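Local coordinates for cellulose-binding protein (Saccharophagus degradans, PDB 2YHG), which is of unsettled function but, as the C-terminal part of a longer cellulose-binding protein with a nucleoside hydrolase-like domain, probably acts in carbohydrate metabolism, at residues Y211-S216 against T309-D314; A207-S212 against Y297-E302. All blocks are in the same frame, centred on the assembly; numbering follows the deposited sequence.

Contact 1 of 2, residues Y211-S216 against T309-D314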
# COMPACT_ATOMS: atom_id res chain seq x y z
N TYR A 211 1.20 -14.13 1.80
CA TYR A 211 0.33 -15.26 1.54
C TYR A 211 -0.57 -15.67 2.70
O TYR A 211 -1.28 -16.67 2.57
CB TYR A 211 1.16 -16.46 1.13
CG TYR A 211 1.84 -16.33 -0.21
CD1 TYR A 211 1.11 -16.27 -1.37
CD2 TYR A 211 3.21 -16.26 -0.32
CE1 TYR A 211 1.75 -16.16 -2.63
CE2 TYR A 211 3.84 -16.23 -1.55
CZ TYR A 211 3.10 -16.20 -2.70
OH TYR A 211 3.73 -16.26 -3.93
N SER A 212 -0.53 -14.98 3.83
CA SER A 212 -1.20 -15.46 5.05
C SER A 212 -2.47 -14.71 5.42
O SER A 212 -3.14 -15.10 6.35
CB SER A 212 -0.25 -15.41 6.23
OG SER A 212 0.86 -16.23 6.01
N TRP A 213 -2.83 -13.68 4.68
CA TRP A 213 -3.92 -12.77 5.04
C TRP A 213 -5.20 -12.99 4.24
O TRP A 213 -6.24 -12.42 4.59
CB TRP A 213 -3.44 -11.32 4.84
CG TRP A 213 -3.12 -11.00 3.42
CD1 TRP A 213 -1.94 -11.23 2.79
CD2 TRP A 213 -4.02 -10.50 2.43
NE1 TRP A 213 -2.04 -10.92 1.47
CE2 TRP A 213 -3.31 -10.48 1.21
CE3 TRP A 213 -5.34 -10.05 2.45
CZ2 TRP A 213 -3.91 -10.11 -0.00
CZ3 TRP A 213 -5.93 -9.66 1.25
CH2 TRP A 213 -5.21 -9.69 0.05
N GLN A 214 -5.11 -13.78 3.16
CA GLN A 214 -6.13 -13.79 2.12
C GLN A 214 -7.47 -14.34 2.60
O GLN A 214 -7.54 -15.19 3.48
CB GLN A 214 -5.68 -14.67 0.95
CG GLN A 214 -4.70 -13.99 0.01
CD GLN A 214 -3.25 -13.95 0.43
OE1 GLN A 214 -2.88 -14.24 1.59
NE2 GLN A 214 -2.41 -13.57 -0.51
N PRO A 215 -8.55 -13.86 2.01
CA PRO A 215 -9.88 -14.41 2.28
C PRO A 215 -10.12 -15.67 1.49
O PRO A 215 -9.37 -16.00 0.56
CB PRO A 215 -10.79 -13.30 1.82
CG PRO A 215 -10.09 -12.81 0.58
CD PRO A 215 -8.59 -12.89 0.91
N SER A 216 -11.21 -16.34 1.82
CA SER A 216 -11.57 -17.61 1.20
C SER A 216 -12.16 -17.39 -0.18
O SER A 216 -12.67 -16.34 -0.52
CB SER A 216 -12.57 -18.38 2.06
OG SER A 216 -13.79 -17.72 2.01
N THR A 309 -9.26 -8.95 9.33
CA THR A 309 -10.69 -8.69 9.46
C THR A 309 -11.03 -7.33 8.86
O THR A 309 -12.04 -7.18 8.14
CB THR A 309 -11.14 -8.80 10.90
OG1 THR A 309 -10.95 -10.14 11.32
CG2 THR A 309 -12.62 -8.43 11.04
N ALA A 310 -10.24 -6.31 9.21
CA ALA A 310 -10.47 -4.98 8.69
C ALA A 310 -10.35 -4.95 7.17
O ALA A 310 -11.13 -4.31 6.48
CB ALA A 310 -9.54 -3.97 9.34
N ILE A 311 -9.31 -5.61 6.65
CA ILE A 311 -9.06 -5.68 5.21
C ILE A 311 -10.26 -6.30 4.49
O ILE A 311 -10.74 -5.76 3.48
CB ILE A 311 -7.78 -6.48 4.90
CG1 ILE A 311 -6.54 -5.73 5.40
CG2 ILE A 311 -7.70 -6.82 3.43
CD1 ILE A 311 -5.26 -6.56 5.39
N HIS A 312 -10.75 -7.42 5.00
CA HIS A 312 -11.81 -8.11 4.30
C HIS A 312 -13.13 -7.35 4.37
O HIS A 312 -13.88 -7.28 3.38
CB HIS A 312 -12.02 -9.52 4.84
CG HIS A 312 -10.80 -10.38 4.73
ND1 HIS A 312 -9.87 -10.24 3.73
CD2 HIS A 312 -10.36 -11.36 5.54
CE1 HIS A 312 -8.89 -11.09 3.97
NE2 HIS A 312 -9.17 -11.82 5.03
N ASN A 313 -13.40 -6.76 5.52
CA ASN A 313 -14.63 -6.00 5.66
C ASN A 313 -14.60 -4.76 4.77
O ASN A 313 -15.61 -4.38 4.17
CB ASN A 313 -14.87 -5.62 7.12
CG ASN A 313 -15.23 -6.80 7.97
OD1 ASN A 313 -15.21 -7.97 7.55
ND2 ASN A 313 -15.56 -6.49 9.23
N ASP A 314 -13.43 -4.13 4.67
CA ASP A 314 -13.24 -2.98 3.81
C ASP A 314 -13.63 -3.31 2.37
O ASP A 314 -14.40 -2.58 1.73
CB ASP A 314 -11.79 -2.53 3.92
CG ASP A 314 -11.47 -1.34 3.08
OD1 ASP A 314 -12.22 -0.33 3.07
OD2 ASP A 314 -10.43 -1.37 2.43

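Contact 2 of 2, residues A207-S212 against Y297-E302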
# COMPACT_ATOMS: atom_id res chain seq x y z
N ALA A 207 8.93 -7.54 -0.50
CA ALA A 207 8.02 -8.21 0.42
C ALA A 207 7.85 -9.66 0.02
O ALA A 207 7.61 -9.96 -1.15
CB ALA A 207 6.67 -7.52 0.41
N ARG A 208 7.94 -10.55 0.99
CA ARG A 208 7.82 -11.97 0.70
C ARG A 208 6.74 -12.68 1.47
O ARG A 208 6.30 -13.76 1.07
CB ARG A 208 9.14 -12.66 0.94
CG ARG A 208 10.29 -12.10 0.12
CD ARG A 208 11.60 -12.84 0.45
NE ARG A 208 12.03 -12.53 1.80
CZ ARG A 208 12.84 -13.32 2.51
NH1 ARG A 208 13.36 -14.42 1.97
NH2 ARG A 208 13.07 -13.02 3.78
N SER A 209 6.28 -12.10 2.57
CA SER A 209 5.31 -12.79 3.42
C SER A 209 3.90 -12.32 3.10
O SER A 209 3.22 -11.68 3.94
CB SER A 209 5.64 -12.60 4.90
OG SER A 209 6.85 -13.24 5.28
N VAL A 210 3.47 -12.62 1.89
CA VAL A 210 2.30 -12.01 1.28
C VAL A 210 1.14 -12.99 1.12
O VAL A 210 0.18 -12.69 0.41
CB VAL A 210 2.65 -11.35 -0.09
CG1 VAL A 210 3.62 -10.20 0.15
CG2 VAL A 210 3.18 -12.38 -1.09
N TYR A 211 1.20 -14.13 1.80
CA TYR A 211 0.33 -15.26 1.54
C TYR A 211 -0.57 -15.67 2.70
O TYR A 211 -1.28 -16.67 2.57
CB TYR A 211 1.16 -16.46 1.13
CG TYR A 211 1.84 -16.33 -0.21
CD1 TYR A 211 1.11 -16.27 -1.37
CD2 TYR A 211 3.21 -16.26 -0.32
CE1 TYR A 211 1.75 -16.16 -2.63
CE2 TYR A 211 3.84 -16.23 -1.55
CZ TYR A 211 3.10 -16.20 -2.70
OH TYR A 211 3.73 -16.26 -3.93
N SER A 212 -0.53 -14.98 3.83
CA SER A 212 -1.20 -15.46 5.05
C SER A 212 -2.47 -14.71 5.42
O SER A 212 -3.14 -15.10 6.35
CB SER A 212 -0.25 -15.41 6.23
OG SER A 212 0.86 -16.23 6.01
N TYR A 297 14.74 -3.87 2.29
CA TYR A 297 13.82 -4.05 3.38
C TYR A 297 12.96 -5.26 3.10
O TYR A 297 12.50 -5.46 1.98
CB TYR A 297 12.95 -2.82 3.57
CG TYR A 297 13.67 -1.66 4.19
CD1 TYR A 297 14.01 -1.64 5.52
CD2 TYR A 297 14.04 -0.57 3.43
CE1 TYR A 297 14.66 -0.54 6.09
CE2 TYR A 297 14.72 0.52 3.97
CZ TYR A 297 15.02 0.53 5.29
OH TYR A 297 15.71 1.60 5.84
N THR A 298 12.70 -6.07 4.12
CA THR A 298 11.83 -7.20 3.98
C THR A 298 11.29 -7.53 5.38
O THR A 298 11.76 -6.99 6.37
CB THR A 298 12.55 -8.39 3.30
OG1 THR A 298 11.59 -9.37 2.87
CG2 THR A 298 13.59 -9.01 4.22
N GLU A 299 10.30 -8.38 5.46
CA GLU A 299 9.71 -8.72 6.74
C GLU A 299 10.69 -9.50 7.59
O GLU A 299 11.55 -10.24 7.10
CB GLU A 299 8.44 -9.58 6.53
CG GLU A 299 7.38 -8.95 5.64
CD GLU A 299 7.48 -9.37 4.18
OE1 GLU A 299 8.58 -9.73 3.68
OE2 GLU A 299 6.43 -9.37 3.49
N ASN A 300 10.49 -9.43 8.90
CA ASN A 300 11.08 -10.38 9.81
C ASN A 300 9.95 -10.90 10.66
O ASN A 300 9.82 -10.58 11.83
CB ASN A 300 12.21 -9.76 10.62
CG ASN A 300 13.07 -10.80 11.28
OD1 ASN A 300 12.81 -11.99 11.19
ND2 ASN A 300 14.10 -10.36 11.99
N GLY A 301 9.08 -11.66 10.03
CA GLY A 301 7.80 -12.06 10.62
C GLY A 301 6.62 -11.63 9.76
O GLY A 301 6.48 -10.45 9.42
N GLU A 302 5.72 -12.57 9.48
CA GLU A 302 4.49 -12.27 8.79
C GLU A 302 3.74 -11.16 9.55
O GLU A 302 3.68 -11.17 10.78
CB GLU A 302 3.68 -13.56 8.65
CG GLU A 302 2.50 -13.44 7.69
CD GLU A 302 1.32 -12.65 8.25
OE1 GLU A 302 1.08 -12.66 9.46
OE2 GLU A 302 0.62 -12.00 7.43
O HOH W 1 11.28 -11.42 4.69
O HOH W 2 0.62 -12.44 4.68
O HOH W 3 9.57 -12.85 4.82

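Contact 1 of 2, residues Y211-S216 against T309-D314
His312 reaches from helix 308-323 into the bend of 211-216 and meets it with its imidazole. Pro215 lies over one face of that ring: its CB is 3.8 Å from the ring centroid, 17° off the normal, a CH-pi contact displaced toward the rim where CE1 and ND1 sit. CD of Pro215 also approaches CE1 of His312, at 3.6 Å. The imidazole is thus turned broadside to the proline, while at its edge, near its plane, stands the carbonyl O of Trp213, 3.0 Å from NE2. The same carbonyl takes a hydrogen bond from OG of Ser308.

Trp213 carries the apolar half. Its CG stands between the backbone N and the carbonyl carbon (chi1 64°), and its six-membered ring reaches toward the helix, where CZ3 lies 4.0 Å from CG2 of Ile311. The two side chains cross at about a right angle. Gln214 folds back over one face of the indole, its CD 3.4 Å from the plane and shifted toward the rim, and its amide nitrogen is anchored to the carbonyl of Thr241. Here the loop after edge strand 203-207 of the nucleoside hydrolase-like parallel sheet rests against helix 308-323.

Contact 2 of 2, residues A207-S212 against Y297-E302
Glu299 points its side chain at the backbone of Arg208 and Ser209, and its path shows how one carboxylate can hold a turn. CB meets little, and the packing begins at CG, which lies alongside CB of Ser209. The chain then bends at chi2 (94°), which swings CD in front of two successive amide groups, those of Arg208 and Ser209. At the tip the oxygens divide the work. OE1 accepts a nearly straight bond from N of Arg208, 2.9 Å long at 174°, through its syn lone pair. OE2 takes N of Ser209, also at 2.9 Å, but from above the carboxylate plane, 54° out of it; it has a weak second bond from N of Arg208 and touches CB of Ala207. Two successive N-H groups, making three bonds of which one is weak, limit the rotation of the carboxylate.

The turn so gripped is an inverse gamma turn centred on Ser209, placed where the chain leaves strand 203-207, an edge strand of the parallel sheet. On the other segment, Glu299 follows strand 295-298, one half of a two-stranded antiparallel sheet.

Beside the carboxylate of Glu299, Arg208 lays NE against OG1 of Thr298 in a long, weak bond, the hydroxyl lying at the edge of the guanidinium near its plane. The stronger partner of that hydroxyl is the carbonyl of Arg206. Water 1 knits the group together, accepting from NH2 of Arg208 and donating to OG1 of Thr298 and O of Glu299. Further along, CG of Glu302 lies 3.6 Å from OG of Ser212. OE2 of Glu302 accepts from the backbone nitrogens of Ile304 and Lys305, and from water 2, which also donates to O of Ser209 and accepts from N of Ser212.

In the fold
Followed from the N terminus, the chain runs through the parallel sheet to its edge strand 203-207 and enters the loop that serves both contacts, contact 2 using its first half and contact 1 its second, the two segments overlapping at Tyr211 and Ser212. The chain then passes through helices 217-225, 228-232 and 246-249 and strand 273-276 before returning. Strand 295-298 and the turn after it close the loop of contact 2, and helix 308-323, next in sequence, closes that of contact 1. Because the order is 207-212, 211-216, 297-302, 309-314, the two closures cross. Together they fasten one connecting loop to the small antiparallel sheet and to the helix that follows it.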